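Side-chain contacts in Lmo0135 protein (Listeria monocytogenes EGD-e, PDB 5ISU), which probably captures peptides outside the cell and delivers them to an ABC transporter, as the substrate-binding component of that uptake system: residues Val344-Asn349 and Ser355-Leu360; Glu286-Ala291 and Val461-Ser466; Gly18-Gly23 and Ser496-Thr501; Ala470-Asp475 and Thr490-Leu495; Phe98-Ile103 and Lys121-Glu126. All coordinates share one frame; numbering follows the deposited sequence.

Contact 1. Residues Val344-Asn349 and Ser355-Leu360; sequences VYYLNN and SIALYL
Ala357 sets its methyl carbon over one face of the Tyr346 ring, and this CH-pi contact is the centre of the interface. Its CB stands 4.0 Å from the centroid of the Tyr346 ring and 26° off the ring normal, so the methyl sits above the ring but displaced toward the rim. The displacement favours one ring atom: Ala357 CB is 3.6 Å from Tyr346 CE1, with CD1 and CZ slightly farther. CG of Tyr346 lies between the backbone N and the carbonyl carbon (chi1 60°), a rotation that swings the ring alongside the helix.

The remaining contacts are aliphatic and looser. Val344, two residues earlier on the same side of the strand, divides its branches between two helix residues one turn apart: CG1 of Val344 is 4.3 Å from Ala357 CB, and CG2 of Val344 is 4.5 Å from Leu360 CD1. No hydrogen bond joins the segments; the phenol oxygen of Tyr346 makes a weak one to Glu354, just before 355-360.

Strand 344-347 and helix 355-360 run nearly antiparallel, at 165°, with their axes 9.6 Å apart. They are the first strand and the helix of a beta-alpha-beta unit that returns through strand 370-376. Strand 341-347 lies between strands 370-376 and 395-400, parallel to both, while the helix turns Ile356 and Tyr359 toward helix 285-292.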
# COMPACT_ATOMS: atom_id res chain seq x y z
N VAL A 344 18.58 -8.51 15.46
CA VAL A 344 17.29 -8.10 14.91
C VAL A 344 17.36 -6.59 14.68
O VAL A 344 17.59 -5.82 15.62
CB VAL A 344 16.09 -8.49 15.79
CG1 VAL A 344 16.25 -8.01 17.24
CG2 VAL A 344 14.79 -7.96 15.18
N TYR A 345 17.24 -6.19 13.43
CA TYR A 345 17.30 -4.77 13.06
C TYR A 345 15.90 -4.27 12.80
O TYR A 345 15.13 -4.89 12.10
CB TYR A 345 18.19 -4.56 11.81
CG TYR A 345 19.69 -4.44 12.09
CD1 TYR A 345 20.46 -5.54 12.45
CD2 TYR A 345 20.34 -3.21 11.92
CE1 TYR A 345 21.83 -5.42 12.69
CE2 TYR A 345 21.71 -3.08 12.16
CZ TYR A 345 22.45 -4.18 12.54
OH TYR A 345 23.81 -4.04 12.75
N TYR A 346 15.58 -3.11 13.37
CA TYR A 346 14.26 -2.52 13.23
C TYR A 346 14.35 -1.00 13.39
O TYR A 346 15.43 -0.45 13.64
CB TYR A 346 13.31 -3.16 14.26
CG TYR A 346 13.73 -2.98 15.70
CD1 TYR A 346 14.67 -3.83 16.28
CD2 TYR A 346 13.17 -1.99 16.49
CE1 TYR A 346 15.06 -3.67 17.60
CE2 TYR A 346 13.55 -1.81 17.81
CZ TYR A 346 14.49 -2.65 18.37
OH TYR A 346 14.86 -2.47 19.67
N LEU A 347 13.22 -0.32 13.21
CA LEU A 347 13.15 1.14 13.33
C LEU A 347 13.25 1.59 14.80
O LEU A 347 12.56 1.05 15.66
CB LEU A 347 11.84 1.64 12.72
CG LEU A 347 11.67 1.41 11.21
CD1 LEU A 347 10.21 1.55 10.78
CD2 LEU A 347 12.56 2.35 10.41
N ASN A 348 14.09 2.59 15.08
CA ASN A 348 14.27 3.09 16.45
C ASN A 348 13.18 4.06 16.94
O ASN A 348 13.24 4.55 18.06
CB ASN A 348 15.65 3.76 16.63
CG ASN A 348 15.81 5.05 15.82
OD1 ASN A 348 14.93 5.45 15.06
ND2 ASN A 348 16.96 5.69 15.98
N ASN A 349 12.19 4.34 16.09
CA ASN A 349 11.10 5.26 16.42
C ASN A 349 9.72 4.59 16.31
O ASN A 349 8.73 5.27 16.03
CB ASN A 349 11.16 6.45 15.46
CG ASN A 349 10.91 6.05 14.01
OD1 ASN A 349 10.83 4.86 13.68
ND2 ASN A 349 10.76 7.04 13.15
N SER A 355 8.55 -3.66 20.75
CA SER A 355 7.83 -4.70 21.48
C SER A 355 7.91 -6.05 20.77
O SER A 355 8.02 -7.10 21.42
CB SER A 355 6.36 -4.30 21.65
OG SER A 355 6.26 -3.11 22.41
N ILE A 356 7.85 -6.02 19.45
CA ILE A 356 7.96 -7.24 18.64
C ILE A 356 9.36 -7.81 18.83
O ILE A 356 9.53 -9.01 19.06
CB ILE A 356 7.68 -6.97 17.14
CG1 ILE A 356 6.20 -6.64 16.94
CG2 ILE A 356 8.06 -8.18 16.28
CD1 ILE A 356 5.86 -6.11 15.56
N ALA A 357 10.35 -6.93 18.78
CA ALA A 357 11.75 -7.32 18.95
C ALA A 357 11.99 -7.99 20.30
O ALA A 357 12.56 -9.07 20.36
CB ALA A 357 12.67 -6.12 18.79
N LEU A 358 11.52 -7.37 21.37
CA LEU A 358 11.71 -7.95 22.71
C LEU A 358 11.02 -9.29 22.83
O LEU A 358 11.54 -10.19 23.49
CB LEU A 358 11.21 -7.00 23.81
CG LEU A 358 12.10 -5.78 24.07
CD1 LEU A 358 11.37 -4.73 24.90
CD2 LEU A 358 13.40 -6.21 24.75
N TYR A 359 9.86 -9.43 22.20
CA TYR A 359 9.15 -10.69 22.23
C TYR A 359 10.00 -11.78 21.53
O TYR A 359 10.13 -12.88 22.04
CB TYR A 359 7.77 -10.56 21.60
CG TYR A 359 7.02 -11.86 21.60
CD1 TYR A 359 6.25 -12.25 22.70
CD2 TYR A 359 7.11 -12.71 20.53
CE1 TYR A 359 5.58 -13.46 22.69
CE2 TYR A 359 6.44 -13.91 20.52
CZ TYR A 359 5.69 -14.28 21.59
OH TYR A 359 5.06 -15.49 21.53
N LEU A 360 10.59 -11.47 20.39
CA LEU A 360 11.45 -12.44 19.69
C LEU A 360 12.66 -12.80 20.57
O LEU A 360 13.01 -13.98 20.72
CB LEU A 360 11.94 -11.89 18.35
CG LEU A 360 10.92 -11.42 17.31
CD1 LEU A 360 11.63 -11.01 16.03
CD2 LEU A 360 9.89 -12.49 17.01

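Contact 2. Residues Glu286-Ala291 and Val461-Ser466; sequences EEIIDA and VIYPIS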
# COMPACT_ATOMS: atom_id res chain seq x y z
N GLU A 286 -0.93 -14.30 18.46
CA GLU A 286 -1.83 -13.52 19.35
C GLU A 286 -1.03 -12.79 20.42
O GLU A 286 -1.39 -11.68 20.79
CB GLU A 286 -2.92 -14.38 19.99
CG GLU A 286 -3.91 -14.91 18.97
CD GLU A 286 -5.23 -15.42 19.56
OE1 GLU A 286 -6.02 -15.96 18.76
OE2 GLU A 286 -5.49 -15.28 20.79
N GLU A 287 0.05 -13.40 20.88
CA GLU A 287 0.93 -12.77 21.87
C GLU A 287 1.69 -11.59 21.26
O GLU A 287 1.82 -10.54 21.91
CB GLU A 287 1.92 -13.79 22.46
CG GLU A 287 1.26 -14.82 23.37
CD GLU A 287 2.26 -15.75 24.07
OE1 GLU A 287 3.45 -15.88 23.63
OE2 GLU A 287 1.85 -16.38 25.06
N ILE A 288 2.20 -11.75 20.03
CA ILE A 288 2.92 -10.65 19.37
C ILE A 288 1.99 -9.45 19.19
O ILE A 288 2.36 -8.32 19.49
CB ILE A 288 3.48 -11.04 18.00
CG1 ILE A 288 4.55 -12.13 18.15
CG2 ILE A 288 4.10 -9.82 17.32
CD1 ILE A 288 5.03 -12.72 16.84
N ILE A 289 0.80 -9.71 18.67
CA ILE A 289 -0.21 -8.67 18.46
C ILE A 289 -0.52 -8.00 19.79
O ILE A 289 -0.53 -6.77 19.88
CB ILE A 289 -1.49 -9.26 17.83
CG1 ILE A 289 -1.22 -9.63 16.37
CG2 ILE A 289 -2.64 -8.29 17.91
CD1 ILE A 289 -2.30 -10.46 15.71
N ASP A 290 -0.74 -8.82 20.81
CA ASP A 290 -1.03 -8.33 22.15
C ASP A 290 0.09 -7.40 22.66
O ASP A 290 -0.20 -6.38 23.29
CB ASP A 290 -1.18 -9.52 23.12
CG ASP A 290 -1.93 -9.16 24.37
OD1 ASP A 290 -2.97 -8.49 24.25
OD2 ASP A 290 -1.51 -9.60 25.47
N ALA A 291 1.35 -7.74 22.38
CA ALA A 291 2.47 -6.94 22.85
C ALA A 291 2.77 -5.72 21.97
O ALA A 291 3.15 -4.67 22.48
CB ALA A 291 3.72 -7.80 23.00
N VAL A 461 10.61 -18.63 4.54
CA VAL A 461 11.39 -17.52 3.97
C VAL A 461 11.26 -16.28 4.84
O VAL A 461 12.23 -15.52 5.02
CB VAL A 461 10.93 -17.21 2.54
CG1 VAL A 461 11.73 -16.06 1.95
CG2 VAL A 461 11.07 -18.45 1.67
N ILE A 462 10.05 -16.05 5.34
CA ILE A 462 9.78 -14.95 6.26
C ILE A 462 8.88 -15.53 7.35
O ILE A 462 8.56 -16.70 7.32
CB ILE A 462 9.03 -13.80 5.58
CG1 ILE A 462 7.64 -14.26 5.08
CG2 ILE A 462 9.87 -13.22 4.45
CD1 ILE A 462 6.71 -13.12 4.73
N TYR A 463 8.50 -14.68 8.30
CA TYR A 463 7.54 -15.03 9.33
C TYR A 463 6.43 -13.97 9.25
O TYR A 463 6.63 -12.86 9.73
CB TYR A 463 8.15 -15.06 10.74
CG TYR A 463 7.16 -15.52 11.79
CD1 TYR A 463 6.96 -16.87 12.03
CD2 TYR A 463 6.38 -14.61 12.50
CE1 TYR A 463 6.04 -17.30 12.96
CE2 TYR A 463 5.47 -15.03 13.43
CZ TYR A 463 5.30 -16.39 13.67
OH TYR A 463 4.39 -16.84 14.62
N PRO A 464 5.31 -14.27 8.57
CA PRO A 464 4.21 -13.28 8.51
C PRO A 464 3.59 -13.15 9.90
O PRO A 464 3.14 -14.13 10.45
CB PRO A 464 3.20 -13.89 7.53
CG PRO A 464 3.91 -15.05 6.88
CD PRO A 464 4.98 -15.49 7.82
N ILE A 465 3.60 -11.94 10.46
CA ILE A 465 3.09 -11.74 11.80
C ILE A 465 1.61 -11.42 11.81
O ILE A 465 0.82 -12.15 12.40
CB ILE A 465 3.84 -10.60 12.51
CG1 ILE A 465 5.34 -10.91 12.61
CG2 ILE A 465 3.26 -10.38 13.91
CD1 ILE A 465 6.16 -9.73 13.09
N SER A 466 1.23 -10.32 11.18
CA SER A 466 -0.17 -9.90 11.20
C SER A 466 -0.61 -9.05 10.02
O SER A 466 0.23 -8.42 9.37
CB SER A 466 -0.43 -9.11 12.48
OG SER A 466 0.45 -7.99 12.61
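Helix 285-292 packs against the strand 462-475 of the large mixed sheet, and Ile288 makes the largest single contribution, with two branches. CG2 of Ile288 meets CG2 of Ile465 at 3.6 Å, the closest approach between the segments. The two isoleucine side chains cross at about a right angle. Chi1 of Ile288, -64°, puts CG1 beside the backbone N and CG2 anti to it, and Ile465 does the same. The other branch of Ile288 extends past this point until its CD1 comes within 4.1 Å of Tyr463 CE2, approaching the ring obliquely. Within the strand, CG1 of Ile465 lies in the plane of the Tyr463 ring at its edge, so Ile288 meets two side chains that already touch.

A classic beta bulge accounts for the next pair. Ile465 and Ser466 both face Ser259 on the neighbouring strand 248-263, and both direct their side chains toward the helix instead of to opposite sides. Ser466 therefore presents CB to Ile289, whose CD1 lies 4.0 Å away from it. The hydroxyl of Ser466 is engaged separately, in a hydrogen bond to Asp468 OD1.

The short axes of helix 286-291 and strand 462-466 cross at -53° and approach to 8.5 Å. All five touching residues are buried. Ile356 of helix 351-365 touches both Ile288 and Ile465, while Pro301 of strand 299-301 packs on Ile289.

Contact 3. Residues Gly18-Gly23 and Ser496-Thr501; sequences GSLIIG and SKLYLT
Leu20 and Leu498 meet at an oblique angle, each through a single methyl: CD2 of Leu20 lies 3.8 Å from CD1 of Leu498. The two side chains leave their backbones differently. Leu20 has CG anti to the backbone N (chi1 179°), whereas CG of Leu498 is anti to its carbonyl carbon (chi1 -63°). Both point toward the opposing segment, and both are buried.

The second pair has a side chain on one partner alone. Leu500 extends CD2 toward the backbone of Gly18, reaching the CA of Gly18 at 4.2 Å. The lack of a side chain matters here, because a beta carbon on Gly18 would stand only 2.9 Å from CD2 of Leu500. The positive phi of Gly18 (111°) belongs to a backbone shape that would also press a beta carbon against the preceding carbonyl oxygen.

No hydrogen bond crosses between the segments; van der Waals contacts alone join them, close to the two ends of the modelled chain. Strand 19-24 forms one margin of a four-stranded mixed sheet, parallel to strand 208-213, and strand 499-500 pairs antiparallel with strand 478-479. Tyr478 of that partner strand touches both Leu20 and Leu500, while helix 481-484 reaches Leu498 through Ala484.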
# COMPACT_ATOMS: atom_id res chain seq x y z
N GLY A 18 -19.98 23.83 4.50
CA GLY A 18 -19.21 23.57 5.68
C GLY A 18 -17.81 23.20 5.26
O GLY A 18 -17.55 22.90 4.09
N SER A 19 -16.92 23.20 6.23
CA SER A 19 -15.53 22.92 6.02
C SER A 19 -15.13 21.65 6.75
O SER A 19 -15.76 21.27 7.72
CB SER A 19 -14.70 24.08 6.57
OG SER A 19 -15.10 25.34 6.05
N LEU A 20 -14.08 21.01 6.25
CA LEU A 20 -13.50 19.83 6.88
C LEU A 20 -12.00 20.04 6.91
O LEU A 20 -11.41 20.40 5.89
CB LEU A 20 -13.80 18.55 6.10
CG LEU A 20 -13.21 17.25 6.68
CD1 LEU A 20 -13.87 16.88 7.99
CD2 LEU A 20 -13.37 16.11 5.70
N ILE A 21 -11.40 19.83 8.07
CA ILE A 21 -9.97 19.97 8.28
C ILE A 21 -9.44 18.58 8.53
O ILE A 21 -9.90 17.91 9.45
CB ILE A 21 -9.67 20.82 9.53
CG1 ILE A 21 -10.40 22.16 9.46
CG2 ILE A 21 -8.18 21.04 9.66
CD1 ILE A 21 -9.83 23.08 8.41
N ILE A 22 -8.48 18.14 7.72
CA ILE A 22 -7.90 16.80 7.85
C ILE A 22 -6.44 16.89 8.26
O ILE A 22 -5.66 17.61 7.65
CB ILE A 22 -7.99 16.04 6.52
CG1 ILE A 22 -9.40 16.15 5.95
CG2 ILE A 22 -7.54 14.58 6.71
CD1 ILE A 22 -9.58 15.38 4.65
N GLY A 23 -6.07 16.14 9.29
CA GLY A 23 -4.70 16.19 9.81
C GLY A 23 -3.81 15.19 9.09
O GLY A 23 -4.19 14.03 8.94
N SER A 496 -16.35 13.47 -0.95
CA SER A 496 -17.55 14.20 -1.37
C SER A 496 -18.82 13.64 -0.72
O SER A 496 -19.86 14.30 -0.74
CB SER A 496 -17.72 14.17 -2.90
OG SER A 496 -17.99 12.85 -3.35
N LYS A 497 -18.72 12.42 -0.17
CA LYS A 497 -19.83 11.78 0.55
C LYS A 497 -19.96 12.22 2.02
O LYS A 497 -21.01 11.98 2.65
CB LYS A 497 -19.73 10.26 0.48
CG LYS A 497 -19.61 9.69 -0.94
CD LYS A 497 -20.66 10.24 -1.90
CE LYS A 497 -20.43 9.70 -3.31
NZ LYS A 497 -21.33 10.37 -4.28
N LEU A 498 -18.92 12.84 2.58
CA LEU A 498 -19.01 13.30 3.99
C LEU A 498 -19.89 14.54 4.07
O LEU A 498 -19.99 15.29 3.10
CB LEU A 498 -17.63 13.60 4.58
CG LEU A 498 -16.64 12.43 4.68
CD1 LEU A 498 -15.32 12.91 5.25
CD2 LEU A 498 -17.21 11.30 5.53
N TYR A 499 -20.54 14.75 5.20
CA TYR A 499 -21.41 15.92 5.35
C TYR A 499 -21.42 16.40 6.77
O TYR A 499 -21.26 15.61 7.69
CB TYR A 499 -22.83 15.63 4.84
CG TYR A 499 -23.53 14.45 5.51
CD1 TYR A 499 -24.20 14.61 6.73
CD2 TYR A 499 -23.54 13.18 4.92
CE1 TYR A 499 -24.84 13.53 7.34
CE2 TYR A 499 -24.18 12.11 5.53
CZ TYR A 499 -24.83 12.30 6.74
OH TYR A 499 -25.46 11.25 7.34
N LEU A 500 -21.60 17.71 6.95
CA LEU A 500 -21.61 18.30 8.29
C LEU A 500 -23.02 18.49 8.78
O LEU A 500 -23.83 19.12 8.11
CB LEU A 500 -20.90 19.66 8.27
CG LEU A 500 -20.82 20.44 9.58
CD1 LEU A 500 -20.05 19.67 10.64
CD2 LEU A 500 -20.18 21.79 9.33
N THR A 501 -23.31 17.94 9.96
CA THR A 501 -24.60 18.08 10.63
C THR A 501 -24.44 19.16 11.71
O THR A 501 -23.99 18.87 12.82
CB THR A 501 -25.01 16.75 11.30
OG1 THR A 501 -25.09 15.72 10.32
CG2 THR A 501 -26.36 16.88 12.01

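Contact 4. Residues Ala470-Asp475 and Thr490-Leu495; sequences AVLALD and TMFRDL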
# COMPACT_ATOMS: atom_id res chain seq x y z
N ALA A 470 -5.77 0.07 10.20
CA ALA A 470 -5.47 1.48 10.43
C ALA A 470 -6.67 2.00 11.24
O ALA A 470 -7.72 1.35 11.30
CB ALA A 470 -5.35 2.22 9.12
N VAL A 471 -6.50 3.17 11.86
CA VAL A 471 -7.55 3.78 12.69
C VAL A 471 -7.69 5.26 12.39
O VAL A 471 -6.69 5.97 12.27
CB VAL A 471 -7.21 3.64 14.20
CG1 VAL A 471 -8.36 4.15 15.05
CG2 VAL A 471 -6.92 2.19 14.56
N LEU A 472 -8.94 5.70 12.25
CA LEU A 472 -9.27 7.10 12.03
C LEU A 472 -10.17 7.60 13.14
O LEU A 472 -10.98 6.86 13.71
CB LEU A 472 -10.10 7.29 10.77
CG LEU A 472 -9.49 6.92 9.44
CD1 LEU A 472 -10.59 6.99 8.39
CD2 LEU A 472 -8.31 7.82 9.11
N ALA A 473 -10.07 8.90 13.38
CA ALA A 473 -10.94 9.59 14.31
C ALA A 473 -11.61 10.67 13.47
O ALA A 473 -10.93 11.45 12.80
CB ALA A 473 -10.15 10.19 15.45
N LEU A 474 -12.94 10.68 13.48
CA LEU A 474 -13.75 11.64 12.72
C LEU A 474 -14.71 12.37 13.66
O LEU A 474 -15.53 11.74 14.30
CB LEU A 474 -14.59 10.91 11.66
CG LEU A 474 -15.58 11.79 10.87
CD1 LEU A 474 -14.79 12.86 10.14
CD2 LEU A 474 -16.46 11.02 9.88
N ASP A 475 -14.62 13.70 13.69
CA ASP A 475 -15.49 14.57 14.50
C ASP A 475 -16.96 14.08 14.34
O ASP A 475 -17.47 13.95 13.20
CB ASP A 475 -15.25 16.03 14.08
CG ASP A 475 -16.16 17.04 14.78
OD1 ASP A 475 -17.21 16.67 15.37
OD2 ASP A 475 -15.85 18.24 14.68
N THR A 490 -5.18 6.45 1.99
CA THR A 490 -5.80 7.77 1.83
C THR A 490 -6.91 8.14 2.77
O THR A 490 -7.54 9.18 2.58
CB THR A 490 -6.40 7.88 0.42
OG1 THR A 490 -7.57 7.06 0.34
CG2 THR A 490 -5.36 7.44 -0.63
N MET A 491 -7.16 7.30 3.77
CA MET A 491 -8.24 7.47 4.76
C MET A 491 -9.57 7.14 4.14
O MET A 491 -10.19 6.17 4.53
CB MET A 491 -8.29 8.85 5.43
CG MET A 491 -7.01 9.24 6.13
SD MET A 491 -7.21 10.87 6.86
CE MET A 491 -5.54 11.20 7.38
N PHE A 492 -10.02 7.94 3.18
CA PHE A 492 -11.28 7.68 2.52
C PHE A 492 -11.11 7.61 1.01
O PHE A 492 -10.14 8.17 0.45
CB PHE A 492 -12.32 8.74 2.84
CG PHE A 492 -12.86 8.68 4.24
CD1 PHE A 492 -13.79 7.72 4.58
CD2 PHE A 492 -12.49 9.61 5.18
CE1 PHE A 492 -14.33 7.67 5.86
CE2 PHE A 492 -13.02 9.57 6.46
CZ PHE A 492 -13.94 8.59 6.80
N ARG A 493 -12.08 6.95 0.38
CA ARG A 493 -12.11 6.76 -1.06
C ARG A 493 -12.61 8.02 -1.70
O ARG A 493 -12.02 8.49 -2.70
CB ARG A 493 -13.05 5.60 -1.40
CG ARG A 493 -13.16 5.21 -2.88
CD ARG A 493 -14.25 4.15 -3.09
NE ARG A 493 -15.52 4.61 -2.53
CZ ARG A 493 -16.38 5.43 -3.12
NH1 ARG A 493 -16.16 5.89 -4.34
NH2 ARG A 493 -17.46 5.82 -2.48
N ASP A 494 -13.67 8.58 -1.12
CA ASP A 494 -14.31 9.74 -1.68
C ASP A 494 -14.91 10.65 -0.59
O ASP A 494 -15.96 10.37 -0.01
CB ASP A 494 -15.40 9.27 -2.65
CG ASP A 494 -15.98 10.41 -3.50
OD1 ASP A 494 -15.72 11.60 -3.22
OD2 ASP A 494 -16.71 10.11 -4.47
N LEU A 495 -14.23 11.76 -0.36
CA LEU A 495 -14.61 12.75 0.64
C LEU A 495 -15.88 13.54 0.31
O LEU A 495 -16.41 14.22 1.19
CB LEU A 495 -13.45 13.73 0.85
CG LEU A 495 -12.15 13.20 1.47
CD1 LEU A 495 -11.01 14.20 1.34
CD2 LEU A 495 -12.38 12.88 2.93
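The Phe492 ring receives Leu472 over one face: CD1 of Leu472 lies 4.0 Å from CZ of Phe492 and equally near CE2, so the methyl sits above that side of the ring. A second flat group, the guanidinium of Arg493, has CB of Asp494 over one face, offset toward the rim. Arg493 also makes a cation-pi contact with Trp54.

The contact joins the long strand 462-475 of the mixed sheet to a short, weakly bonded strand at about 491-492, which pairs antiparallel with strand 486-487. Leu472 is the residue through which the sheet strand makes its close contacts, and it forks. While CD1 faces Phe492, the other methyl turns to Met491: CD2 of Leu472 comes to 3.5 Å from CG of Met491. The sulfur follows, with SD of Met491 3.9 Å from CD2 of Leu472. The methionine is extended beyond CG (chi2 180°), which lays its chain obliquely across the leucine. The first side-chain bond of Phe492 does not aim at 470-475, yet the far end of the ring, CE2 and CZ, reaches Leu472.

The three touching residues are all buried, and strand 231-233 flanks them: Ser233 touches Leu472 and Met491, while Leu231 touches Phe492. Helix 481-484 adds Gln481 and Ala484 beside the ring.

Across the turn before Arg493, the hydroxyl of Thr490 donates to the carbonyl oxygen of Phe492, with 2.8 Å between OG1 and O. OG1 stands 55° out of the carbonyl plane, at a C=O...donor angle of 123°.

Contact 5. Residues Phe98-Ile103 and Lys121-Glu126; sequences FTVNSI and KPVKVE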
# COMPACT_ATOMS: atom_id res chain seq x y z
N PHE A 98 -2.98 10.02 -23.68
CA PHE A 98 -1.85 10.88 -23.37
C PHE A 98 -1.18 10.45 -22.06
O PHE A 98 0.05 10.45 -21.97
CB PHE A 98 -2.26 12.36 -23.28
CG PHE A 98 -1.22 13.22 -22.64
CD1 PHE A 98 -0.14 13.69 -23.37
CD2 PHE A 98 -1.29 13.53 -21.29
CE1 PHE A 98 0.83 14.45 -22.78
CE2 PHE A 98 -0.31 14.29 -20.68
CZ PHE A 98 0.75 14.75 -21.42
N THR A 99 -1.97 10.09 -21.07
CA THR A 99 -1.39 9.69 -19.78
C THR A 99 -0.51 8.44 -19.92
O THR A 99 0.61 8.41 -19.41
CB THR A 99 -2.44 9.47 -18.68
OG1 THR A 99 -3.25 10.65 -18.52
CG2 THR A 99 -1.74 9.18 -17.36
N VAL A 100 -1.00 7.44 -20.64
CA VAL A 100 -0.24 6.20 -20.84
C VAL A 100 1.04 6.47 -21.62
O VAL A 100 2.10 5.95 -21.26
CB VAL A 100 -1.07 5.11 -21.56
CG1 VAL A 100 -0.20 3.90 -21.94
CG2 VAL A 100 -2.24 4.69 -20.72
N ASN A 101 0.95 7.28 -22.67
CA ASN A 101 2.15 7.62 -23.47
C ASN A 101 3.14 8.43 -22.64
O ASN A 101 4.36 8.29 -22.82
CB ASN A 101 1.77 8.37 -24.76
CG ASN A 101 1.00 7.50 -25.75
OD1 ASN A 101 0.14 8.00 -26.49
ND2 ASN A 101 1.29 6.21 -25.77
N SER A 102 2.64 9.26 -21.72
CA SER A 102 3.53 10.05 -20.87
C SER A 102 4.23 9.14 -19.82
O SER A 102 5.34 9.44 -19.40
CB SER A 102 2.81 11.23 -20.21
OG SER A 102 1.92 10.79 -19.19
N ILE A 103 3.59 8.03 -19.45
CA ILE A 103 4.21 7.06 -18.51
C ILE A 103 5.21 6.17 -19.27
O ILE A 103 6.28 5.82 -18.74
CB ILE A 103 3.15 6.17 -17.82
CG1 ILE A 103 2.32 6.99 -16.84
CG2 ILE A 103 3.81 5.02 -17.05
CD1 ILE A 103 1.18 6.22 -16.19
N LYS A 121 8.30 -4.81 -24.45
CA LYS A 121 7.35 -4.27 -25.45
C LYS A 121 6.26 -3.48 -24.73
O LYS A 121 5.68 -3.97 -23.74
CB LYS A 121 6.68 -5.33 -26.33
CG LYS A 121 7.55 -5.97 -27.40
CD LYS A 121 8.14 -7.31 -27.01
CE LYS A 121 7.06 -8.40 -26.99
NZ LYS A 121 7.62 -9.76 -26.75
N PRO A 122 5.95 -2.27 -25.23
CA PRO A 122 4.92 -1.49 -24.58
C PRO A 122 3.52 -1.87 -25.03
O PRO A 122 3.35 -2.41 -26.14
CB PRO A 122 5.23 -0.07 -25.07
CG PRO A 122 5.72 -0.27 -26.46
CD PRO A 122 6.43 -1.61 -26.46
N VAL A 123 2.54 -1.64 -24.16
CA VAL A 123 1.14 -1.81 -24.53
C VAL A 123 0.81 -0.69 -25.53
O VAL A 123 1.37 0.40 -25.42
CB VAL A 123 0.18 -1.68 -23.30
CG1 VAL A 123 0.31 -0.33 -22.61
CG2 VAL A 123 -1.27 -1.90 -23.70
N LYS A 124 -0.04 -0.95 -26.52
CA LYS A 124 -0.47 0.11 -27.43
C LYS A 124 -1.82 0.60 -26.93
O LYS A 124 -2.61 -0.16 -26.38
CB LYS A 124 -0.51 -0.33 -28.91
CG LYS A 124 0.84 -0.11 -29.62
CD LYS A 124 0.79 -0.16 -31.16
CE LYS A 124 0.92 -1.57 -31.74
NZ LYS A 124 -0.16 -2.50 -31.31
N VAL A 125 -2.05 1.91 -27.05
CA VAL A 125 -3.29 2.51 -26.60
C VAL A 125 -3.82 3.42 -27.70
O VAL A 125 -3.06 4.10 -28.38
CB VAL A 125 -3.11 3.22 -25.24
CG1 VAL A 125 -2.12 4.38 -25.34
CG2 VAL A 125 -4.45 3.69 -24.72
N GLU A 126 -5.14 3.46 -27.84
CA GLU A 126 -5.79 4.21 -28.91
C GLU A 126 -7.15 4.74 -28.47
O GLU A 126 -7.87 4.07 -27.73
CB GLU A 126 -5.95 3.26 -30.11
CG GLU A 126 -6.61 3.84 -31.35
CD GLU A 126 -6.89 2.79 -32.43
OE1 GLU A 126 -6.69 1.57 -32.20
OE2 GLU A 126 -7.34 3.20 -33.52
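Val100 and Val125 reach toward each other tip to tip, their CG1 methyls 3.9 Å apart. CG1 of Val125 lies between its own backbone N and carbonyl carbon (chi1 63°), the rotation that aims this methyl at the helix. The same methyl is 3.9 Å from ND2 of Asn101, whose side chain crosses Val125 obliquely at the more exposed margin. A bound 1,2-ethanediol, probably from the crystallisation liquor, lies about 3 Å from the asparagine side chain. CG1 of Val100 also reaches the CG1 of Val123, more loosely, at 4.3 Å. Helix 93-104 packs in this way on strand 121-129, part of a five-stranded antiparallel sheet.

Behind this first shell, Phe135 of strand 132-136 touches Val100, Val123 and Val125, and Phe151 adds to the cover of Val100. The helix carries its own polar links: OG of Ser102 donates to the carbonyl oxygen of Thr99 at 2.7 Å, and the backbone N of Ile103 reaches that oxygen from the same face of its plane.

No hydrogen bond crosses between the segments. The join is therefore apolar, made by valine methyls, and the Asn101 amide adds only a van der Waals approach to Val125 at the exposed rim.

Contacts 1 and 2 form one continuous packed region, their centres 12 Å apart. Tyr359 OH lies 2.7 Å from Glu287 OE1, a probable hydrogen bond, and Ile356 CG1 is 3.8 Å from Ile288 CG2. Contacts 3 and 4 make a second such pair, with centres 11 Å apart: Ile22 CG2 meets Met491 SD at 3.7 Å. Strand 462-475 links the pairs, since contact 2 uses its beginning and contact 4 its end, with centres 26 Å apart. Contact 5 stands apart, its nearest atoms about 17 Å from contact 4, and lies opposite contacts 1 and 2 across the chain's centre. No peptide site can be assigned to these contacts from their geometry.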